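Protein (alpha-2u-globulin) (Rattus norvegicus, PDB 2A2U) probably binds and carries small hydrophobic molecules in the cavity of its lipocalin beta barrel, and forms a complex with a hyaline droplet inducer. Local coordinates at residues V42-K47 with E151-L156; M57-Q62 with V137-T142; L86-Y91 with V101-G106; F109-T114 with R118-H123. All blocks are in the same frame, centred on the assembly; numbering follows the deposited sequence.

Interaction 1: residues V42-K47 with E151-L156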
loop_
_atom_site.group_PDB
_atom_site.type_symbol
_atom_site.label_atom_id
_atom_site.label_comp_id
_atom_site.label_asym_id
_atom_site.label_seq_id
_atom_site.Cartn_x
_atom_site.Cartn_y
_atom_site.Cartn_z
ATOM N N VAL A 42 12.236 25.816 -3.508
ATOM C CA VAL A 42 13.193 25.890 -2.402
ATOM C C VAL A 42 12.855 24.855 -1.334
ATOM O O VAL A 42 11.691 24.687 -0.973
ATOM C CB VAL A 42 13.169 27.292 -1.735
ATOM C CG1 VAL A 42 14.153 27.356 -0.597
ATOM C CG2 VAL A 42 13.480 28.367 -2.749
ATOM N N VAL A 43 13.869 24.129 -0.872
ATOM C CA VAL A 43 13.706 23.128 0.184
ATOM C C VAL A 43 14.641 23.525 1.316
ATOM O O VAL A 43 15.736 24.012 1.072
ATOM C CB VAL A 43 14.068 21.690 -0.279
ATOM C CG1 VAL A 43 13.163 21.256 -1.402
ATOM C CG2 VAL A 43 15.509 21.616 -0.720
ATOM N N ALA A 44 14.217 23.315 2.553
ATOM C CA ALA A 44 15.042 23.681 3.687
ATOM C C ALA A 44 14.861 22.699 4.822
ATOM O O ALA A 44 13.734 22.349 5.173
ATOM C CB ALA A 44 14.681 25.067 4.152
ATOM N N SER A 45 15.977 22.243 5.379
ATOM C CA SER A 45 15.968 21.309 6.500
ATOM C C SER A 45 17.259 21.471 7.258
ATOM O O SER A 45 18.307 21.647 6.642
ATOM C CB SER A 45 15.873 19.864 6.011
ATOM O OG SER A 45 15.865 18.962 7.108
ATOM N N ASN A 46 17.199 21.425 8.585
ATOM C CA ASN A 46 18.422 21.543 9.370
ATOM C C ASN A 46 19.250 20.264 9.230
ATOM O O ASN A 46 20.471 20.294 9.407
ATOM C CB ASN A 46 18.125 21.891 10.831
ATOM C CG ASN A 46 18.303 23.387 11.125
ATOM O OD1 ASN A 46 18.808 24.140 10.294
ATOM N ND2 ASN A 46 17.898 23.813 12.314
ATOM N N LYS A 47 18.584 19.156 8.880
ATOM C CA LYS A 47 19.249 17.866 8.641
ATOM C C LYS A 47 19.592 17.902 7.152
ATOM O O LYS A 47 19.076 17.119 6.350
ATOM C CB LYS A 47 18.317 16.688 8.964
ATOM C CG LYS A 47 19.019 15.323 9.009
ATOM C CD LYS A 47 18.449 14.439 10.122
ATOM C CE LYS A 47 19.317 13.210 10.406
ATOM N NZ LYS A 47 19.136 12.080 9.445
ATOM N N GLU A 151 11.688 35.103 -0.088
ATOM C CA GLU A 151 12.116 35.751 1.151
ATOM C C GLU A 151 11.178 35.379 2.283
ATOM O O GLU A 151 11.626 35.025 3.371
ATOM C CB GLU A 151 12.116 37.267 1.002
ATOM C CG GLU A 151 13.464 37.924 1.222
ATOM C CD GLU A 151 14.049 37.678 2.598
ATOM O OE1 GLU A 151 13.297 37.620 3.595
ATOM O OE2 GLU A 151 15.286 37.575 2.681
ATOM N N LYS A 152 9.878 35.514 2.030
ATOM C CA LYS A 152 8.842 35.182 3.002
ATOM C C LYS A 152 9.065 33.756 3.493
ATOM O O LYS A 152 8.917 33.460 4.677
ATOM C CB LYS A 152 7.459 35.304 2.351
ATOM C CG LYS A 152 6.344 34.549 3.074
ATOM C CD LYS A 152 5.004 34.681 2.359
ATOM C CE LYS A 152 4.449 36.090 2.489
ATOM N NZ LYS A 152 3.128 36.309 1.818
ATOM N N PHE A 153 9.430 32.879 2.564
ATOM C CA PHE A 153 9.681 31.487 2.877
ATOM C C PHE A 153 10.945 31.363 3.710
ATOM O O PHE A 153 10.968 30.627 4.690
ATOM C CB PHE A 153 9.794 30.664 1.588
ATOM C CG PHE A 153 10.137 29.218 1.817
ATOM C CD1 PHE A 153 9.198 28.334 2.340
ATOM C CD2 PHE A 153 11.412 28.745 1.533
ATOM C CE1 PHE A 153 9.528 27.008 2.578
ATOM C CE2 PHE A 153 11.746 27.419 1.770
ATOM C CZ PHE A 153 10.802 26.553 2.295
ATOM N N ALA A 154 11.988 32.092 3.322
ATOM C CA ALA A 154 13.260 32.068 4.039
ATOM C C ALA A 154 13.043 32.454 5.495
ATOM O O ALA A 154 13.695 31.920 6.383
ATOM C CB ALA A 154 14.256 33.013 3.389
ATOM N N LYS A 155 12.107 33.369 5.727
ATOM C CA LYS A 155 11.777 33.822 7.071
ATOM C C LYS A 155 11.067 32.735 7.878
ATOM O O LYS A 155 11.441 32.460 9.016
ATOM C CB LYS A 155 10.921 35.088 7.016
ATOM C CG LYS A 155 11.696 36.323 6.595
ATOM C CD LYS A 155 10.787 37.534 6.481
ATOM C CE LYS A 155 11.579 38.785 6.130
ATOM N NZ LYS A 155 10.684 39.928 5.795
ATOM N N LEU A 156 10.044 32.116 7.294
ATOM C CA LEU A 156 9.311 31.057 7.979
ATOM C C LEU A 156 10.256 29.935 8.391
ATOM O O LEU A 156 10.091 29.344 9.447
ATOM C CB LEU A 156 8.216 30.494 7.082
ATOM C CG LEU A 156 7.070 31.419 6.707
ATOM C CD1 LEU A 156 6.088 30.684 5.820
ATOM C CD2 LEU A 156 6.388 31.889 7.956
#
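V42 and F153 meet where helix 147-158 lies against the outside of the barrel wall. CE2 and CD2 of F153 do the touching: CE2 comes to 3.4 Å from CG1 of V42, and the neighbouring CD2 of F153 sits 3.7 Å from the same methyl. The valine and the phenylalanine run antiparallel, passing alongside rather than end on, and the methyl reaches the ring obliquely. V42 gives its CG1 branch because that methyl stands anti to the backbone N (chi1 180°). The phenylalanine takes the matching extended torsion, chi1 177°, which carries the ring straight off the helix and down to the strand. A44, two residues on along strand 36-44, adds its CB at 4.5 Å from CE2 of F153, again oblique to the ring. CZ of F153 ends 3.9 Å from the carbonyl O of V42, an oxygen already engaged in backbone pairing with L138. M121 of strand 119-128 packs on F153, and I167 on V42 and A44. No hydrogen bond or charge links the two segments; the helix is held at this point by buried apolar contact alone, as suits the helix that flanks a lipocalin barrel.

Interaction 2: residues M57-Q62 with V137-T142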
loop_
_atom_site.group_PDB
_atom_site.type_symbol
_atom_site.label_atom_id
_atom_site.label_comp_id
_atom_site.label_asym_id
_atom_site.label_seq_id
_atom_site.Cartn_x
_atom_site.Cartn_y
_atom_site.Cartn_z
ATOM N N MET A 57 14.881 13.493 0.700
ATOM C CA MET A 57 13.933 14.596 0.717
ATOM C C MET A 57 14.126 15.621 -0.408
ATOM O O MET A 57 13.291 16.516 -0.590
ATOM C CB MET A 57 13.923 15.272 2.088
ATOM C CG MET A 57 13.512 14.358 3.240
ATOM S SD MET A 57 11.922 13.539 3.000
ATOM C CE MET A 57 12.194 12.039 4.033
ATOM N N ARG A 58 15.222 15.505 -1.156
ATOM C CA ARG A 58 15.457 16.413 -2.282
ATOM C C ARG A 58 14.595 15.920 -3.445
ATOM O O ARG A 58 15.086 15.274 -4.371
ATOM C CB ARG A 58 16.933 16.430 -2.700
ATOM C CG ARG A 58 17.199 17.334 -3.909
ATOM C CD ARG A 58 18.626 17.245 -4.413
ATOM N NE ARG A 58 19.481 18.288 -3.857
ATOM C CZ ARG A 58 20.036 19.263 -4.572
ATOM N NH1 ARG A 58 19.829 19.333 -5.884
ATOM N NH2 ARG A 58 20.794 20.174 -3.973
ATOM N N VAL A 59 13.298 16.183 -3.359
ATOM C CA VAL A 59 12.361 15.747 -4.385
ATOM C C VAL A 59 11.953 16.883 -5.309
ATOM O O VAL A 59 11.801 18.028 -4.884
ATOM C CB VAL A 59 11.086 15.085 -3.773
ATOM C CG1 VAL A 59 11.483 14.031 -2.754
ATOM C CG2 VAL A 59 10.167 16.132 -3.159
ATOM N N PHE A 60 11.773 16.543 -6.580
ATOM C CA PHE A 60 11.389 17.498 -7.596
ATOM C C PHE A 60 9.927 17.267 -7.958
ATOM O O PHE A 60 9.592 16.434 -8.796
ATOM C CB PHE A 60 12.298 17.324 -8.808
ATOM C CG PHE A 60 13.760 17.346 -8.468
ATOM C CD1 PHE A 60 14.291 18.376 -7.698
ATOM C CD2 PHE A 60 14.609 16.338 -8.909
ATOM C CE1 PHE A 60 15.643 18.407 -7.370
ATOM C CE2 PHE A 60 15.970 16.363 -8.584
ATOM C CZ PHE A 60 16.480 17.404 -7.811
ATOM N N MET A 61 9.057 18.017 -7.303
ATOM C CA MET A 61 7.620 17.908 -7.503
ATOM C C MET A 61 7.208 18.124 -8.949
ATOM O O MET A 61 7.905 18.795 -9.709
ATOM C CB MET A 61 6.915 18.911 -6.590
ATOM C CG MET A 61 5.400 18.710 -6.427
ATOM S SD MET A 61 4.912 17.031 -5.858
ATOM C CE MET A 61 6.274 16.741 -4.571
ATOM N N GLN A 62 6.066 17.550 -9.317
ATOM C CA GLN A 62 5.533 17.670 -10.667
ATOM C C GLN A 62 4.043 17.966 -10.703
ATOM O O GLN A 62 3.603 18.853 -11.428
ATOM C CB GLN A 62 5.764 16.394 -11.458
ATOM C CG GLN A 62 7.192 15.975 -11.611
ATOM C CD GLN A 62 7.312 14.755 -12.486
ATOM O OE1 GLN A 62 8.269 14.607 -13.230
ATOM N NE2 GLN A 62 6.326 13.879 -12.415
ATOM N N VAL A 137 9.173 23.071 2.459
ATOM C CA VAL A 137 9.305 23.237 1.020
ATOM C C VAL A 137 8.377 24.289 0.451
ATOM O O VAL A 137 7.285 24.538 0.980
ATOM C CB VAL A 137 9.054 21.912 0.266
ATOM C CG1 VAL A 137 10.158 20.930 0.546
ATOM C CG2 VAL A 137 7.742 21.315 0.694
ATOM N N LEU A 138 8.852 24.924 -0.617
ATOM C CA LEU A 138 8.096 25.938 -1.331
ATOM C C LEU A 138 7.897 25.413 -2.743
ATOM O O LEU A 138 8.864 25.046 -3.402
ATOM C CB LEU A 138 8.863 27.263 -1.375
ATOM C CG LEU A 138 8.292 28.385 -2.246
ATOM C CD1 LEU A 138 6.919 28.760 -1.745
ATOM C CD2 LEU A 138 9.210 29.588 -2.210
ATOM N N TYR A 139 6.638 25.293 -3.159
ATOM C CA TYR A 139 6.302 24.838 -4.505
ATOM C C TYR A 139 5.678 25.996 -5.247
ATOM O O TYR A 139 4.941 26.791 -4.658
ATOM C CB TYR A 139 5.288 23.698 -4.476
ATOM C CG TYR A 139 5.831 22.416 -3.929
ATOM C CD1 TYR A 139 7.159 22.074 -4.123
ATOM C CD2 TYR A 139 5.018 21.546 -3.212
ATOM C CE1 TYR A 139 7.669 20.901 -3.619
ATOM C CE2 TYR A 139 5.518 20.368 -2.700
ATOM C CZ TYR A 139 6.843 20.054 -2.907
ATOM O OH TYR A 139 7.369 18.892 -2.407
ATOM N N GLY A 140 5.968 26.085 -6.538
ATOM C CA GLY A 140 5.404 27.149 -7.340
ATOM C C GLY A 140 4.722 26.524 -8.525
ATOM O O GLY A 140 5.097 25.422 -8.908
ATOM N N ARG A 141 3.708 27.184 -9.078
ATOM C CA ARG A 141 3.012 26.648 -10.250
ATOM C C ARG A 141 3.869 26.884 -11.497
ATOM O O ARG A 141 3.607 26.332 -12.570
ATOM C CB ARG A 141 1.645 27.301 -10.416
ATOM C CG ARG A 141 0.850 27.311 -9.143
ATOM C CD ARG A 141 -0.612 27.061 -9.387
ATOM N NE ARG A 141 -0.893 25.659 -9.657
ATOM C CZ ARG A 141 -1.930 24.995 -9.154
ATOM N NH1 ARG A 141 -2.794 25.595 -8.345
ATOM N NH2 ARG A 141 -2.117 23.725 -9.483
ATOM N N THR A 142 4.920 27.682 -11.311
ATOM C CA THR A 142 5.879 28.035 -12.351
ATOM C C THR A 142 7.250 27.489 -11.989
ATOM O O THR A 142 7.515 27.232 -10.819
ATOM C CB THR A 142 5.969 29.562 -12.504
ATOM O OG1 THR A 142 6.044 30.182 -11.214
ATOM C CG2 THR A 142 4.749 30.079 -13.216
#
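M61 sets its CB over one face of the Y139 ring, its chain running roughly perpendicular to the tyrosine side chain. The CH-pi part comes first: CB of M61 stands 4.0 Å from the centroid of the Y139 ring, 24° off the normal and displaced toward the rim, with CE1 of Y139 its nearest ring atom at 3.7 Å. The Met-aromatic part is looser. SD of M61 lies 5.1 Å from the centroid of the Y139 ring and approaches it obliquely. CG of M61 leaves anti to the backbone N (chi1 -166°) and the chain then bends at chi2 and chi3, which folds the thioether back to the phenol end of the ring.

Plain van der Waals contact completes the set: CE of M61 comes to 3.2 Å from OH of Y139, and CG2 of V59 rests 4.0 Å from the same OH. Beyond the two segments, W38, S40, V120 and the ring of F122 also border Y139, while F73 and F75 pack on M61. A leucine in place of Y139 would probably leave the thioether of M61 without an aromatic face and open a gap beside V59. Strands 60-67 and 131-140 are not paired partners in the sheet, and no hydrogen bond joins the segments here; they meet through side chains inside the barrel, where a thioether and a phenol face make a largely apolar interior, consistent with a lipocalin's hydrophobic ligands.

Interaction 3: residues L86-Y91 with V101-G106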
loop_
_atom_site.group_PDB
_atom_site.type_symbol
_atom_site.label_atom_id
_atom_site.label_comp_id
_atom_site.label_asym_id
_atom_site.label_seq_id
_atom_site.Cartn_x
_atom_site.Cartn_y
_atom_site.Cartn_z
ATOM N N LEU A 86 8.116 8.775 -9.328
ATOM C CA LEU A 86 7.357 8.173 -8.231
ATOM C C LEU A 86 6.007 8.843 -8.008
ATOM O O LEU A 86 5.712 9.861 -8.611
ATOM C CB LEU A 86 8.165 8.241 -6.932
ATOM C CG LEU A 86 9.514 7.523 -6.895
ATOM C CD1 LEU A 86 10.147 7.704 -5.531
ATOM C CD2 LEU A 86 9.310 6.051 -7.198
ATOM N N TYR A 87 5.187 8.253 -7.145
ATOM C CA TYR A 87 3.870 8.790 -6.820
ATOM C C TYR A 87 3.471 8.279 -5.444
ATOM O O TYR A 87 3.365 7.071 -5.241
ATOM C CB TYR A 87 2.831 8.343 -7.846
ATOM C CG TYR A 87 1.488 9.059 -7.726
ATOM C CD1 TYR A 87 0.560 8.691 -6.742
ATOM C CD2 TYR A 87 1.169 10.124 -8.566
ATOM C CE1 TYR A 87 -0.653 9.357 -6.603
ATOM C CE2 TYR A 87 -0.041 10.801 -8.440
ATOM C CZ TYR A 87 -0.946 10.417 -7.452
ATOM O OH TYR A 87 -2.149 11.090 -7.330
ATOM N N LEU A 88 3.244 9.194 -4.505
ATOM C CA LEU A 88 2.874 8.817 -3.146
ATOM C C LEU A 88 1.533 9.387 -2.760
ATOM O O LEU A 88 1.166 10.468 -3.194
ATOM C CB LEU A 88 3.921 9.317 -2.140
ATOM C CG LEU A 88 5.342 8.760 -2.222
ATOM C CD1 LEU A 88 6.232 9.441 -1.202
ATOM C CD2 LEU A 88 5.314 7.271 -1.980
ATOM N N VAL A 89 0.797 8.644 -1.948
ATOM C CA VAL A 89 -0.493 9.101 -1.459
ATOM C C VAL A 89 -0.343 9.450 0.020
ATOM O O VAL A 89 0.262 8.707 0.785
ATOM C CB VAL A 89 -1.587 8.036 -1.639
ATOM C CG1 VAL A 89 -2.870 8.483 -0.967
ATOM C CG2 VAL A 89 -1.852 7.812 -3.113
ATOM N N ALA A 90 -0.839 10.619 0.394
ATOM C CA ALA A 90 -0.778 11.091 1.766
ATOM C C ALA A 90 -2.210 11.132 2.276
ATOM O O ALA A 90 -3.076 11.682 1.620
ATOM C CB ALA A 90 -0.148 12.481 1.814
ATOM N N TYR A 91 -2.459 10.573 3.450
ATOM C CA TYR A 91 -3.803 10.539 4.003
ATOM C C TYR A 91 -4.090 11.599 5.028
ATOM O O TYR A 91 -3.227 11.955 5.816
ATOM C CB TYR A 91 -4.032 9.199 4.636
ATOM C CG TYR A 91 -3.814 8.096 3.672
ATOM C CD1 TYR A 91 -4.754 7.825 2.684
ATOM C CD2 TYR A 91 -2.668 7.329 3.731
ATOM C CE1 TYR A 91 -4.557 6.805 1.772
ATOM C CE2 TYR A 91 -2.455 6.313 2.832
ATOM C CZ TYR A 91 -3.403 6.055 1.850
ATOM O OH TYR A 91 -3.181 5.047 0.934
ATOM N N VAL A 101 2.152 10.385 5.468
ATOM C CA VAL A 101 2.681 9.696 4.305
ATOM C C VAL A 101 3.913 8.922 4.757
ATOM O O VAL A 101 4.726 9.417 5.545
ATOM C CB VAL A 101 3.005 10.682 3.130
ATOM C CG1 VAL A 101 4.112 11.664 3.508
ATOM C CG2 VAL A 101 3.373 9.917 1.888
ATOM N N GLU A 102 3.986 7.663 4.342
ATOM C CA GLU A 102 5.113 6.825 4.692
ATOM C C GLU A 102 6.151 6.996 3.599
ATOM O O GLU A 102 5.908 6.670 2.443
ATOM C CB GLU A 102 4.681 5.361 4.818
ATOM C CG GLU A 102 5.740 4.436 5.426
ATOM C CD GLU A 102 6.017 4.704 6.904
ATOM O OE1 GLU A 102 5.207 5.378 7.573
ATOM O OE2 GLU A 102 7.049 4.222 7.410
ATOM N N TYR A 103 7.287 7.575 3.958
ATOM C CA TYR A 103 8.367 7.791 3.005
ATOM C C TYR A 103 9.647 8.059 3.766
ATOM O O TYR A 103 9.811 9.135 4.330
ATOM C CB TYR A 103 8.065 8.985 2.092
ATOM C CG TYR A 103 9.200 9.277 1.130
ATOM C CD1 TYR A 103 9.445 8.437 0.038
ATOM C CD2 TYR A 103 10.039 10.373 1.315
ATOM C CE1 TYR A 103 10.497 8.680 -0.850
ATOM C CE2 TYR A 103 11.102 10.626 0.429
ATOM C CZ TYR A 103 11.318 9.773 -0.647
ATOM O OH TYR A 103 12.357 10.014 -1.522
ATOM N N ASP A 104 10.548 7.083 3.786
ATOM C CA ASP A 104 11.811 7.229 4.499
ATOM C C ASP A 104 11.473 7.510 5.958
ATOM O O ASP A 104 12.079 8.378 6.593
ATOM C CB ASP A 104 12.601 8.388 3.900
ATOM C CG ASP A 104 14.025 8.422 4.376
ATOM O OD1 ASP A 104 14.729 7.411 4.238
ATOM O OD2 ASP A 104 14.455 9.469 4.883
ATOM N N GLY A 105 10.452 6.803 6.449
ATOM C CA GLY A 105 9.977 6.962 7.812
ATOM C C GLY A 105 8.518 7.386 7.841
ATOM O O GLY A 105 7.820 7.306 6.828
ATOM N N GLY A 106 8.049 7.807 9.011
ATOM C CA GLY A 106 6.674 8.244 9.146
ATOM C C GLY A 106 6.681 9.747 9.060
ATOM O O GLY A 106 7.381 10.400 9.831
#
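L88 meets Y103 with the two side chains roughly perpendicular, the leucine presenting a single methyl to the root of the tyrosine. CD1 of L88 lies 3.6 Å from CD1 of Y103, and 3.8 Å from both CG and CB of Y103, meeting the ring obliquely. The tyrosine ring is thrown well clear of its own backbone, and its far end is held by a hydrogen bond from outside the pair, between OH and the carbonyl O of S56.

V101 faces the same strand with a different part of itself. Its CB packs against CB of A90 at 3.9 Å, while CG2, the branch anti to the backbone N, points along strand 83-92 between two neighbours: the carbonyl O of V89, 3.5 Å away, and CB of L88, 4.1 Å away. The other methyl, CG1, turns to F109, which also touches A90.

Across these segments no hydrogen bond forms. The backbone pairing lies next door, where Y91 bonds to F100, and V101 turns to N107 on its other side. Beyond V101 the strands part, and it is the Y103 side chain that still reaches L88. Over the outer surface Y87 stacks on Y87 of the third subunit. This is a beta hairpin of the lipocalin barrel, strands 83-92 and 99-102, splaying apart as the second strand ends.

Interaction 4: residues F109-T114 with R118-H123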
loop_
_atom_site.group_PDB
_atom_site.type_symbol
_atom_site.label_atom_id
_atom_site.label_comp_id
_atom_site.label_asym_id
_atom_site.label_seq_id
_atom_site.Cartn_x
_atom_site.Cartn_y
_atom_site.Cartn_z
ATOM N N PHE A 109 2.755 16.122 7.780
ATOM C CA PHE A 109 2.911 17.442 7.183
ATOM C C PHE A 109 1.645 18.270 7.157
ATOM O O PHE A 109 0.547 17.741 7.295
ATOM C CB PHE A 109 3.514 17.357 5.783
ATOM C CG PHE A 109 2.622 16.719 4.768
ATOM C CD1 PHE A 109 1.680 17.472 4.073
ATOM C CD2 PHE A 109 2.760 15.378 4.464
ATOM C CE1 PHE A 109 0.882 16.897 3.091
ATOM C CE2 PHE A 109 1.974 14.791 3.489
ATOM C CZ PHE A 109 1.030 15.557 2.791
ATOM N N THR A 110 1.819 19.583 7.032
ATOM C CA THR A 110 0.705 20.522 6.976
ATOM C C THR A 110 0.949 21.561 5.896
ATOM O O THR A 110 2.075 21.751 5.446
ATOM C CB THR A 110 0.517 21.267 8.305
ATOM O OG1 THR A 110 1.752 21.878 8.693
ATOM C CG2 THR A 110 0.075 20.324 9.388
ATOM N N ILE A 111 -0.127 22.198 5.453
ATOM C CA ILE A 111 -0.054 23.238 4.440
ATOM C C ILE A 111 0.064 24.532 5.211
ATOM O O ILE A 111 -0.901 25.024 5.790
ATOM C CB ILE A 111 -1.300 23.214 3.550
ATOM C CG1 ILE A 111 -1.369 21.860 2.842
ATOM C CG2 ILE A 111 -1.244 24.330 2.533
ATOM C CD1 ILE A 111 -2.647 21.596 2.102
ATOM N N LEU A 112 1.288 25.028 5.270
ATOM C CA LEU A 112 1.618 26.229 6.007
ATOM C C LEU A 112 1.009 27.503 5.441
ATOM O O LEU A 112 0.375 28.261 6.176
ATOM C CB LEU A 112 3.136 26.365 6.091
ATOM C CG LEU A 112 3.708 26.883 7.401
ATOM C CD1 LEU A 112 3.234 26.003 8.536
ATOM C CD2 LEU A 112 5.220 26.881 7.330
ATOM N N LYS A 113 1.209 27.743 4.145
ATOM C CA LYS A 113 0.685 28.942 3.492
ATOM C C LYS A 113 0.546 28.734 1.986
ATOM O O LYS A 113 1.393 28.104 1.365
ATOM C CB LYS A 113 1.599 30.140 3.786
ATOM C CG LYS A 113 1.087 31.473 3.266
ATOM C CD LYS A 113 1.983 32.628 3.704
ATOM C CE LYS A 113 1.759 33.003 5.165
ATOM N NZ LYS A 113 0.417 33.626 5.402
ATOM N N THR A 114 -0.534 29.248 1.410
ATOM C CA THR A 114 -0.764 29.118 -0.024
ATOM C C THR A 114 -1.648 30.250 -0.531
ATOM O O THR A 114 -2.462 30.786 0.216
ATOM C CB THR A 114 -1.442 27.767 -0.374
ATOM O OG1 THR A 114 -1.403 27.555 -1.790
ATOM C CG2 THR A 114 -2.894 27.761 0.059
ATOM N N ARG A 118 0.038 30.415 -7.207
ATOM C CA ARG A 118 1.436 30.776 -7.312
ATOM C C ARG A 118 2.319 29.874 -6.480
ATOM O O ARG A 118 3.153 29.146 -7.017
ATOM C CB ARG A 118 1.666 32.223 -6.897
ATOM C CG ARG A 118 1.420 33.224 -7.992
ATOM C CD ARG A 118 2.071 34.546 -7.655
ATOM N NE ARG A 118 1.556 35.114 -6.410
ATOM C CZ ARG A 118 2.257 35.906 -5.604
ATOM N NH1 ARG A 118 3.509 36.230 -5.908
ATOM N NH2 ARG A 118 1.706 36.369 -4.488
ATOM N N TYR A 119 2.107 29.899 -5.167
ATOM C CA TYR A 119 2.919 29.113 -4.255
ATOM C C TYR A 119 2.146 28.294 -3.216
ATOM O O TYR A 119 0.939 28.463 -3.017
ATOM C CB TYR A 119 3.900 30.041 -3.527
ATOM C CG TYR A 119 3.226 30.980 -2.545
ATOM C CD1 TYR A 119 2.619 32.154 -2.977
ATOM C CD2 TYR A 119 3.154 30.664 -1.187
ATOM C CE1 TYR A 119 1.953 32.991 -2.078
ATOM C CE2 TYR A 119 2.491 31.489 -0.284
ATOM C CZ TYR A 119 1.889 32.647 -0.732
ATOM O OH TYR A 119 1.201 33.450 0.153
ATOM N N VAL A 120 2.878 27.383 -2.583
ATOM C CA VAL A 120 2.365 26.548 -1.506
ATOM C C VAL A 120 3.560 26.130 -0.668
ATOM O O VAL A 120 4.566 25.659 -1.189
ATOM C CB VAL A 120 1.558 25.311 -1.988
ATOM C CG1 VAL A 120 2.436 24.315 -2.729
ATOM C CG2 VAL A 120 0.895 24.651 -0.798
ATOM N N MET A 121 3.486 26.431 0.619
ATOM C CA MET A 121 4.553 26.105 1.549
ATOM C C MET A 121 4.074 24.973 2.454
ATOM O O MET A 121 3.015 25.062 3.083
ATOM C CB MET A 121 4.925 27.339 2.380
ATOM C CG MET A 121 5.135 28.595 1.547
ATOM S SD MET A 121 5.612 30.032 2.495
ATOM C CE MET A 121 6.199 31.098 1.206
ATOM N N PHE A 122 4.820 23.875 2.448
ATOM C CA PHE A 122 4.484 22.727 3.273
ATOM C C PHE A 122 5.504 22.642 4.391
ATOM O O PHE A 122 6.655 23.027 4.223
ATOM C CB PHE A 122 4.565 21.432 2.465
ATOM C CG PHE A 122 3.457 21.244 1.466
ATOM C CD1 PHE A 122 2.257 20.670 1.851
ATOM C CD2 PHE A 122 3.648 21.556 0.123
ATOM C CE1 PHE A 122 1.272 20.403 0.920
ATOM C CE2 PHE A 122 2.669 21.295 -0.813
ATOM C CZ PHE A 122 1.480 20.716 -0.415
ATOM N N HIS A 123 5.069 22.140 5.538
ATOM C CA HIS A 123 5.951 21.949 6.679
ATOM C C HIS A 123 5.827 20.480 7.064
ATOM O O HIS A 123 4.735 19.997 7.361
ATOM C CB HIS A 123 5.542 22.835 7.846
ATOM C CG HIS A 123 6.341 22.584 9.085
ATOM N ND1 HIS A 123 5.824 21.941 10.181
ATOM C CD2 HIS A 123 7.642 22.834 9.368
ATOM C CE1 HIS A 123 6.769 21.794 11.092
ATOM N NE2 HIS A 123 7.886 22.331 10.618
#
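T114 reaches across to Y119 and V120 with CB and OG1 of its short side chain. Its CB lies 3.6 Å from the carbonyl O of Y119 and 3.9 Å from CG2 of V120, the threonine and valine side chains running alongside and pointing the same way. From CB, the hydroxyl leaves trans to the backbone N (chi1 -168°), which directs OG1 at the neighbouring strand. There it donates to the carbonyl O of Y119 at 2.8 Å, in the carbonyl plane, and also packs against CB of V120; a second hydrogen bond links OG1 to the backbone N of Y116 in the turn. A valine here would probably leave the carbonyl O of Y119 without this donor and the turn less firmly tied.

The two strands form a beta hairpin of the lipocalin barrel, antiparallel, with a classic beta bulge: L112 and K113 both face M121. Both their N-H groups turn to the O of M121, and both bonds are weak, whereas M121 N bonds to K113 O at 2.8 Å and nearly straight (165°). Farther along, T110 and H123 exchange two backbone bonds.

On the face of T114 and V120, I111 and F122 run side by side, CG1 of I111 touching CE1 of F122 at 3.6 Å. The F109 ring meets F122 obliquely, planes at 80°. On the other face the edge of the Y119 ring takes CG of K113 in its plane, 3.7 Å from OH of Y119. M121 also packs on L156 of helix 147-158, and the NE2 of H123 is hydrogen-bonded to OE1 of Q134.

Interactions 1, 2 and 4 are buried, while interaction 3 lies nearer the surface, where other subunits come close. Only interaction 4 is a ladder of backbone bonds, joining neighbouring strands; interactions 1 and 2 rely on side chains alone, one outside the barrel wall against a helix and one across its interior. In interaction 3 a hairpin opens, and between its two segments only apolar packing is found. Strand 131-140 carries one side of interaction 2 and pairs in the sheet with strand 36-44 of interaction 1 and strand 119-128 of interaction 4, which ties the three buried contacts to one stretch of barrel wall. Interaction 3 sits 21 Å from interaction 1, centre to centre, across the chain's middle.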